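Local coordinates for protein excinuclease ABC, subunit A. (Deinococcus radiodurans, PDB 2VF7) that binds and hydrolyses ATP, binds zinc and DNA, and probably takes part in recognising DNA damage for excision repair as a UvrA-family ABC protein, at residues R19-R22 with D28-V31; F221-P226 with A258-L263; E471-K474 with E478-T481. The protein carries 1 engineered substitution. One frame throughout, in Å; residues are numbered along the deposited sequence.

Contact 1 (R19-R22 with D28-V31)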
loop_
_atom_site.group_PDB
_atom_site.type_symbol
_atom_site.label_atom_id
_atom_site.label_comp_id
_atom_site.label_asym_id
_atom_site.label_seq_id
_atom_site.Cartn_x
_atom_site.Cartn_y
_atom_site.Cartn_z
ATOM N N ARG A 19 -16.287 22.641 -7.982
ATOM C CA ARG A 19 -16.645 23.863 -7.295
ATOM C C ARG A 19 -15.630 24.246 -6.217
ATOM O O ARG A 19 -15.216 23.399 -5.420
ATOM C CB ARG A 19 -18.010 23.680 -6.652
ATOM C CG ARG A 19 -18.554 24.918 -6.000
ATOM C CD ARG A 19 -19.997 24.697 -5.594
ATOM N NE ARG A 19 -20.171 23.761 -4.479
ATOM C CZ ARG A 19 -19.918 24.066 -3.207
ATOM N NH1 ARG A 19 -19.435 25.267 -2.893
ATOM N NH2 ARG A 19 -20.121 23.167 -2.253
ATOM N N GLY A 20 -15.246 25.522 -6.192
ATOM C CA GLY A 20 -14.388 26.052 -5.127
ATOM C C GLY A 20 -12.948 25.567 -5.151
ATOM O O GLY A 20 -12.331 25.402 -4.114
ATOM N N ALA A 21 -12.411 25.352 -6.343
ATOM C CA ALA A 21 -11.031 24.877 -6.486
ATOM C C ALA A 21 -10.059 26.040 -6.323
ATOM O O ALA A 21 -10.055 26.971 -7.130
ATOM C CB ALA A 21 -10.847 24.185 -7.860
ATOM N N ARG A 22 -9.260 26.011 -5.261
ATOM C CA ARG A 22 -8.239 27.039 -5.089
ATOM C C ARG A 22 -6.806 26.501 -4.826
ATOM O O ARG A 22 -6.029 27.092 -4.087
ATOM C CB ARG A 22 -8.705 28.112 -4.079
ATOM C CG ARG A 22 -8.882 27.607 -2.685
ATOM C CD ARG A 22 -9.968 28.305 -1.881
ATOM N NE ARG A 22 -10.475 27.300 -0.954
ATOM C CZ ARG A 22 -11.700 26.795 -0.975
ATOM N NH1 ARG A 22 -12.605 27.268 -1.819
ATOM N NH2 ARG A 22 -12.032 25.840 -0.115
ATOM N N ASP A 28 -10.367 29.955 -6.712
ATOM C CA ASP A 28 -11.658 29.521 -6.157
ATOM C C ASP A 28 -12.640 29.382 -7.321
ATOM O O ASP A 28 -13.665 30.061 -7.355
ATOM C CB ASP A 28 -12.163 30.578 -5.165
ATOM C CG ASP A 28 -13.136 30.024 -4.138
ATOM O OD1 ASP A 28 -13.911 30.824 -3.579
ATOM O OD2 ASP A 28 -13.119 28.806 -3.865
ATOM N N ILE A 29 -12.292 28.520 -8.285
ATOM C CA ILE A 29 -13.024 28.403 -9.555
ATOM C C ILE A 29 -14.122 27.320 -9.544
ATOM O O ILE A 29 -14.105 26.392 -8.712
ATOM C CB ILE A 29 -12.055 28.155 -10.798
ATOM C CG1 ILE A 29 -11.428 26.761 -10.765
ATOM C CG2 ILE A 29 -10.962 29.201 -10.882
ATOM C CD1 ILE A 29 -12.242 25.688 -11.477
ATOM N N SER A 30 -15.065 27.461 -10.478
ATOM C CA SER A 30 -16.040 26.421 -10.793
ATOM C C SER A 30 -15.896 26.071 -12.263
ATOM O O SER A 30 -15.838 26.958 -13.104
ATOM C CB SER A 30 -17.465 26.912 -10.547
ATOM O OG SER A 30 -17.683 27.173 -9.187
ATOM N N VAL A 31 -15.825 24.783 -12.567
ATOM C CA VAL A 31 -15.803 24.332 -13.947
ATOM C C VAL A 31 -16.520 22.991 -14.063
ATOM O O VAL A 31 -16.603 22.247 -13.100
ATOM C CB VAL A 31 -14.342 24.271 -14.524
ATOM C CG1 VAL A 31 -13.553 23.130 -13.934
ATOM C CG2 VAL A 31 -14.362 24.153 -16.021
HETATM O O HOH W 1 -16.163 27.856 -7.048
#

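Contact 2 (F221-P226 with A258-L263)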
loop_
_atom_site.group_PDB
_atom_site.type_symbol
_atom_site.label_atom_id
_atom_site.label_comp_id
_atom_site.label_asym_id
_atom_site.label_seq_id
_atom_site.Cartn_x
_atom_site.Cartn_y
_atom_site.Cartn_z
ATOM N N PHE A 221 38.964 -10.604 5.507
ATOM C CA PHE A 221 38.226 -11.709 4.863
ATOM C C PHE A 221 37.345 -12.646 5.735
ATOM O O PHE A 221 36.512 -13.392 5.186
ATOM C CB PHE A 221 39.158 -12.526 3.956
ATOM C CG PHE A 221 39.824 -11.704 2.874
ATOM C CD1 PHE A 221 39.123 -11.313 1.738
ATOM C CD2 PHE A 221 41.159 -11.316 3.000
ATOM C CE1 PHE A 221 39.742 -10.546 0.732
ATOM C CE2 PHE A 221 41.793 -10.552 2.002
ATOM C CZ PHE A 221 41.082 -10.162 0.866
ATOM N N THR A 222 37.524 -12.632 7.054
ATOM C CA THR A 222 36.770 -13.528 7.931
ATOM C C THR A 222 35.255 -13.426 7.750
ATOM O O THR A 222 34.759 -12.386 7.326
ATOM C CB THR A 222 37.149 -13.350 9.427
ATOM O OG1 THR A 222 36.598 -14.424 10.189
ATOM C CG2 THR A 222 36.643 -12.035 9.997
ATOM N N ASP A 223 34.541 -14.524 8.052
ATOM C CA ASP A 223 33.063 -14.554 8.130
ATOM C C ASP A 223 32.589 -14.425 9.573
ATOM O O ASP A 223 31.389 -14.273 9.858
ATOM C CB ASP A 223 32.536 -15.882 7.594
ATOM C CG ASP A 223 32.543 -15.961 6.073
ATOM O OD1 ASP A 223 32.832 -17.057 5.557
ATOM O OD2 ASP A 223 32.243 -14.949 5.397
ATOM N N GLU A 224 33.555 -14.558 10.476
ATOM C CA GLU A 224 33.355 -14.446 11.896
ATOM C C GLU A 224 32.860 -13.060 12.262
ATOM O O GLU A 224 33.290 -12.046 11.688
ATOM C CB GLU A 224 34.667 -14.746 12.631
ATOM C CG GLU A 224 35.035 -16.247 12.707
ATOM C CD GLU A 224 36.348 -16.502 13.457
ATOM O OE1 GLU A 224 36.828 -15.609 14.196
ATOM O OE2 GLU A 224 36.900 -17.607 13.314
ATOM N N GLN A 225 31.930 -13.040 13.214
ATOM C CA GLN A 225 31.338 -11.807 13.706
ATOM C C GLN A 225 31.224 -11.815 15.226
ATOM O O GLN A 225 30.103 -11.761 15.739
ATOM C CB GLN A 225 29.928 -11.630 13.138
ATOM C CG GLN A 225 29.826 -11.722 11.647
ATOM C CD GLN A 225 28.573 -11.067 11.147
ATOM O OE1 GLN A 225 27.602 -11.751 10.802
ATOM N NE2 GLN A 225 28.571 -9.729 11.113
ATOM N N PRO A 226 32.370 -11.848 15.949
ATOM C CA PRO A 226 32.337 -11.868 17.412
ATOM C C PRO A 226 31.690 -10.613 18.009
ATOM O O PRO A 226 31.736 -9.534 17.401
ATOM C CB PRO A 226 33.821 -11.964 17.791
ATOM C CG PRO A 226 34.521 -11.367 16.670
ATOM C CD PRO A 226 33.763 -11.842 15.465
ATOM N N ALA A 258 36.079 -6.421 6.461
ATOM C CA ALA A 258 35.997 -5.457 5.364
ATOM C C ALA A 258 35.165 -6.008 4.203
ATOM O O ALA A 258 34.334 -5.294 3.642
ATOM C CB ALA A 258 37.380 -5.036 4.890
ATOM N N ARG A 259 35.398 -7.271 3.836
ATOM C CA ARG A 259 34.634 -7.924 2.782
ATOM C C ARG A 259 33.129 -7.968 3.078
ATOM O O ARG A 259 32.334 -7.544 2.257
ATOM C CB ARG A 259 35.188 -9.320 2.526
ATOM C CG ARG A 259 34.428 -10.104 1.482
ATOM C CD ARG A 259 34.634 -11.586 1.706
ATOM N NE ARG A 259 35.542 -12.151 0.722
ATOM C CZ ARG A 259 36.060 -13.380 0.775
ATOM N NH1 ARG A 259 35.775 -14.193 1.798
ATOM N NH2 ARG A 259 36.874 -13.799 -0.202
ATOM N N ARG A 260 32.753 -8.470 4.252
ATOM C CA ARG A 260 31.362 -8.540 4.692
ATOM C C ARG A 260 30.632 -7.198 4.521
ATOM O O ARG A 260 29.541 -7.125 3.925
ATOM C CB ARG A 260 31.331 -8.986 6.150
ATOM C CG ARG A 260 29.949 -9.053 6.803
ATOM C CD ARG A 260 29.894 -10.204 7.788
ATOM N NE ARG A 260 28.750 -11.015 7.410
ATOM C CZ ARG A 260 28.629 -12.324 7.578
ATOM N NH1 ARG A 260 29.586 -13.054 8.132
ATOM N NH2 ARG A 260 27.517 -12.899 7.174
ATOM N N HIS A 261 31.236 -6.132 5.033
ATOM C CA HIS A 261 30.652 -4.810 4.916
ATOM C C HIS A 261 30.481 -4.358 3.486
ATOM O O HIS A 261 29.474 -3.748 3.152
ATOM C CB HIS A 261 31.491 -3.754 5.629
ATOM C CG HIS A 261 30.977 -2.371 5.399
ATOM N ND1 HIS A 261 31.504 -1.532 4.438
ATOM C CD2 HIS A 261 29.918 -1.713 5.940
ATOM C CE1 HIS A 261 30.812 -0.408 4.422
ATOM N NE2 HIS A 261 29.849 -0.489 5.326
ATOM N N VAL A 262 31.494 -4.593 2.654
ATOM C CA VAL A 262 31.478 -4.079 1.286
ATOM C C VAL A 262 30.378 -4.763 0.476
ATOM O O VAL A 262 29.634 -4.104 -0.242
ATOM C CB VAL A 262 32.877 -4.205 0.574
ATOM C CG1 VAL A 262 32.752 -4.027 -0.933
ATOM C CG2 VAL A 262 33.880 -3.211 1.136
ATOM N N LEU A 263 30.284 -6.079 0.601
ATOM C CA LEU A 263 29.350 -6.859 -0.204
ATOM C C LEU A 263 27.903 -6.763 0.312
ATOM O O LEU A 263 26.959 -6.806 -0.482
ATOM C CB LEU A 263 29.795 -8.324 -0.299
ATOM C CG LEU A 263 31.161 -8.724 -0.880
ATOM C CD1 LEU A 263 31.196 -10.233 -1.032
ATOM C CD2 LEU A 263 31.479 -8.058 -2.222
#

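Contact 3 (E471-K474 with E478-T481)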
loop_
_atom_site.group_PDB
_atom_site.type_symbol
_atom_site.label_atom_id
_atom_site.label_comp_id
_atom_site.label_asym_id
_atom_site.label_seq_id
_atom_site.Cartn_x
_atom_site.Cartn_y
_atom_site.Cartn_z
ATOM N N GLU A 471 -14.445 25.125 -30.921
ATOM C CA GLU A 471 -14.924 26.156 -31.846
ATOM C C GLU A 471 -15.487 27.418 -31.180
ATOM O O GLU A 471 -15.537 28.481 -31.802
ATOM C CB GLU A 471 -15.955 25.568 -32.824
ATOM C CG GLU A 471 -15.351 24.650 -33.903
ATOM C CD GLU A 471 -14.714 25.419 -35.063
ATOM O OE1 GLU A 471 -15.444 26.122 -35.805
ATOM O OE2 GLU A 471 -13.479 25.311 -35.236
ATOM N N GLY A 472 -15.909 27.296 -29.924
ATOM C CA GLY A 472 -16.474 28.423 -29.181
ATOM C C GLY A 472 -15.436 29.307 -28.507
ATOM O O GLY A 472 -15.776 30.343 -27.931
ATOM N N LEU A 473 -14.174 28.893 -28.567
ATOM C CA LEU A 473 -13.059 29.694 -28.063
ATOM C C LEU A 473 -12.839 30.906 -28.988
ATOM O O LEU A 473 -12.196 31.898 -28.631
ATOM C CB LEU A 473 -11.805 28.819 -27.978
ATOM C CG LEU A 473 -10.549 29.258 -27.220
ATOM C CD1 LEU A 473 -10.810 29.467 -25.737
ATOM C CD2 LEU A 473 -9.458 28.238 -27.416
ATOM N N LYS A 474 -13.414 30.805 -30.177
ATOM C CA LYS A 474 -13.343 31.827 -31.201
ATOM C C LYS A 474 -14.093 33.097 -30.770
ATOM O O LYS A 474 -13.958 34.146 -31.406
ATOM C CB LYS A 474 -13.905 31.226 -32.497
ATOM C CG LYS A 474 -14.033 32.136 -33.698
ATOM C CD LYS A 474 -13.977 31.340 -35.015
ATOM C CE LYS A 474 -14.716 29.997 -34.958
ATOM N NZ LYS A 474 -14.321 29.137 -36.118
ATOM N N GLU A 478 -9.724 37.306 -24.781
ATOM C CA GLU A 478 -8.690 37.298 -23.738
ATOM C C GLU A 478 -7.834 36.020 -23.808
ATOM O O GLU A 478 -6.795 35.915 -23.152
ATOM C CB GLU A 478 -9.330 37.462 -22.339
ATOM C CG GLU A 478 -10.264 36.304 -21.916
ATOM C CD GLU A 478 -11.315 36.695 -20.866
ATOM O OE1 GLU A 478 -11.411 37.898 -20.517
ATOM O OE2 GLU A 478 -12.058 35.792 -20.401
ATOM N N SER A 479 -8.273 35.061 -24.621
ATOM C CA SER A 479 -7.599 33.771 -24.744
ATOM C C SER A 479 -6.479 33.764 -25.801
ATOM O O SER A 479 -6.732 33.959 -26.998
ATOM C CB SER A 479 -8.624 32.680 -25.033
ATOM O OG SER A 479 -8.023 31.569 -25.674
ATOM N N GLN A 480 -5.249 33.523 -25.343
ATOM C CA GLN A 480 -4.088 33.423 -26.236
ATOM C C GLN A 480 -4.002 32.078 -26.977
ATOM O O GLN A 480 -3.338 31.990 -28.016
ATOM C CB GLN A 480 -2.792 33.703 -25.482
ATOM C CG GLN A 480 -2.723 35.075 -24.811
ATOM C CD GLN A 480 -1.481 35.229 -23.952
ATOM O OE1 GLN A 480 -1.567 35.338 -22.724
ATOM N NE2 GLN A 480 -0.310 35.212 -24.593
ATOM N N THR A 481 -4.658 31.039 -26.448
ATOM C CA THR A 481 -4.888 29.796 -27.212
ATOM C C THR A 481 -5.771 30.104 -28.423
ATOM O O THR A 481 -5.469 29.712 -29.551
ATOM C CB THR A 481 -5.572 28.702 -26.366
ATOM O OG1 THR A 481 -4.994 28.655 -25.059
ATOM C CG2 THR A 481 -5.448 27.347 -27.023
#

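Contact 1 (R19-R22 with D28-V31)
Arg22 and Asp28 are brought together by contrasting first torsions: Arg22 sets CG between its own N and carbonyl carbon (chi1 65°), whereas Asp28 swings CG across from its N (chi1 -156°), and the two side chains then run alongside each other in the same direction. They sit at the loop end of an antiparallel beta hairpin made of strands 15-21 and 29-34, a worked example of how a hairpin can take up a bulge on each strand and stay paired. Gly20 and Ala21 both face Ile29, while Asp28 and Ile29 both face Ala21, so each strand carries a G1 beta bulge; Gly20 and Asp28 take the positive phi that this bulge requires. The hydrogen-bonded pair Ala21-Ile29 belongs to both bulges. Ala21 N reaches Ile29 O at 3.1 Å, and Ile29 N returns a bond of 3.0 Å to Ala21 O. Gly20 N has only a weak, bent bond to Ile29 O; its stronger partner is a water 2.6 Å from that nitrogen, which also lies 2.7 Å from Ser30 OG and so spans the two strands beside the bulge. On the other face Ala21 CB packs on Ile29 CG1 at 3.9 Å, and Ile464 touches Ile29. The loop beyond holds His24, which binds ADP. Asp84 and Asp86 form salt bridges with Arg22 NE and NH2, so three carboxylates surround one guanidinium and should fix its rotation. The third is Asp28, whose OD2 makes a salt bridge to Arg22 NH1 at 2.6 Å, a somewhat bent hydrogen bond (136° at the hydrogen) in the guanidinium plane. That oxygen is met from above its own carboxylate plane, the two flat groups being turned well apart, and Asp28 OD2 also rests 3.3 Å from Gly20 CA.

Contact 2 (F221-P226 with A258-L263)
Arg260, Arg259 and Phe221 supply most of the surface buried here, where the first turn of helix 258-268 meets the loop that follows helix 213-221, inside the UvrA DNA-binding domain. The two neighbouring arginines use their flat ends in different ways. Arg260 lays its guanidinium against the amide of Gln225, the planes only 8° apart, in a stack that places Gln225 OE1 over the centre of the group, 3.4 Å from Arg260 CZ. The bends at chi2 and chi3 of Arg260 carry the guanidinium into this position, with NH1 2.8 Å from Asp223 O, although the angle there is too poor for a hydrogen bond. Gln225 NE2 is held by a hydrogen bond to Phe255 O. Arg259 instead offers a guanidinium face to the rim of a ring: Phe221 CD1 stands 3.8 Å from Arg259 CZ, with ring and guanidinium planes 72° apart. Just after Phe221, Thr222 OG1 accepts a hydrogen bond of 3.1 Å from Glu224 N, an ST turn that shapes the loop, and Thr222 O bonds to Ser257 OG. Asp223 OD2 lies 4.3 Å from Arg260 NH1, well out of the guanidinium plane, so that its influence is probably electrostatic alone. Between the two segments themselves the chemistry is thus flat-group packing with, probably, some charge attraction, while the directional bonds that tie loop and helix use partners just outside them.

Contact 3 (E471-K474 with E478-T481)
Leu473 points its branched end at Ser479 and crosses the side chain of Thr481 at about a right angle. Of these two hydroxyl-bearing residues, Leu473 CD1 meets Ser479 alone, while Leu473 CD2 lies between Ser479 OG and Thr481. The contact illustrates how an apolar side chain can lie directly against a polar capping site. Leu473 CD1 touches Ser479 OG at 3.5 Å and Ser479 CB at 3.9 Å. Leu473 CD2 is 4.0 Å from Ser479 OG and 4.1 Å from Thr481 CB, and it reaches the methyl CG2 of Thr481 at the same range. Leu473 extends CG away from its backbone N (chi1 -167°), which carries both methyls off the 3-10 segment 471-474 and toward the start of helix 480-487. The leucine also packs against Leu450 and Tyr466 of the neighbouring strands and against Leu485 and Phe486 of the helix, so this is a buried meeting of elements rather than a surface touch. The polar atoms beside it are nevertheless well served. Ser479 OG bonds to Gly482 N and to Asp452 OD1, while Thr481 OG1 bonds to Asp452 OD2; a single carboxylate thus ties down both hydroxyls, and the leucine also touches that aspartate. Within the 3-10 segment, Lys474 NZ forms a salt bridge of 3.2 Å with Glu471 OE1, approaching from above the carboxylate plane, and Lys474 makes a cation-pi contact with Phe486. The Thr481 side chain lies about 7 Å from that of Lys49, which binds ADP. Taken together, this is a serine N-cap on helix 480-487, backed by a leucine from the turn after strand 464-468, at the edge of an ABC ATPase core beside its Walker A loop.

In the fold
Contacts 1 and 3 belong to the same side of the chain, their centres about 21 Å apart and their nearest atoms about 12 Å apart, and both lie in the neighbourhood of the first ADP site. Contact 1 approaches it with the Arg22 side chain about 11 Å from the nucleotide, contact 3 with that of Thr481 about 10 Å away. Strand 464-468 connects them: it packs on Ile29 and Val31 of contact 1 and on Leu473 and Glu478 of contact 3. Contact 2 stands apart, its centre about 61 Å and 69 Å from those of contacts 1 and 3, across the chain's centre in the DNA-binding domain and far from the annotated sites.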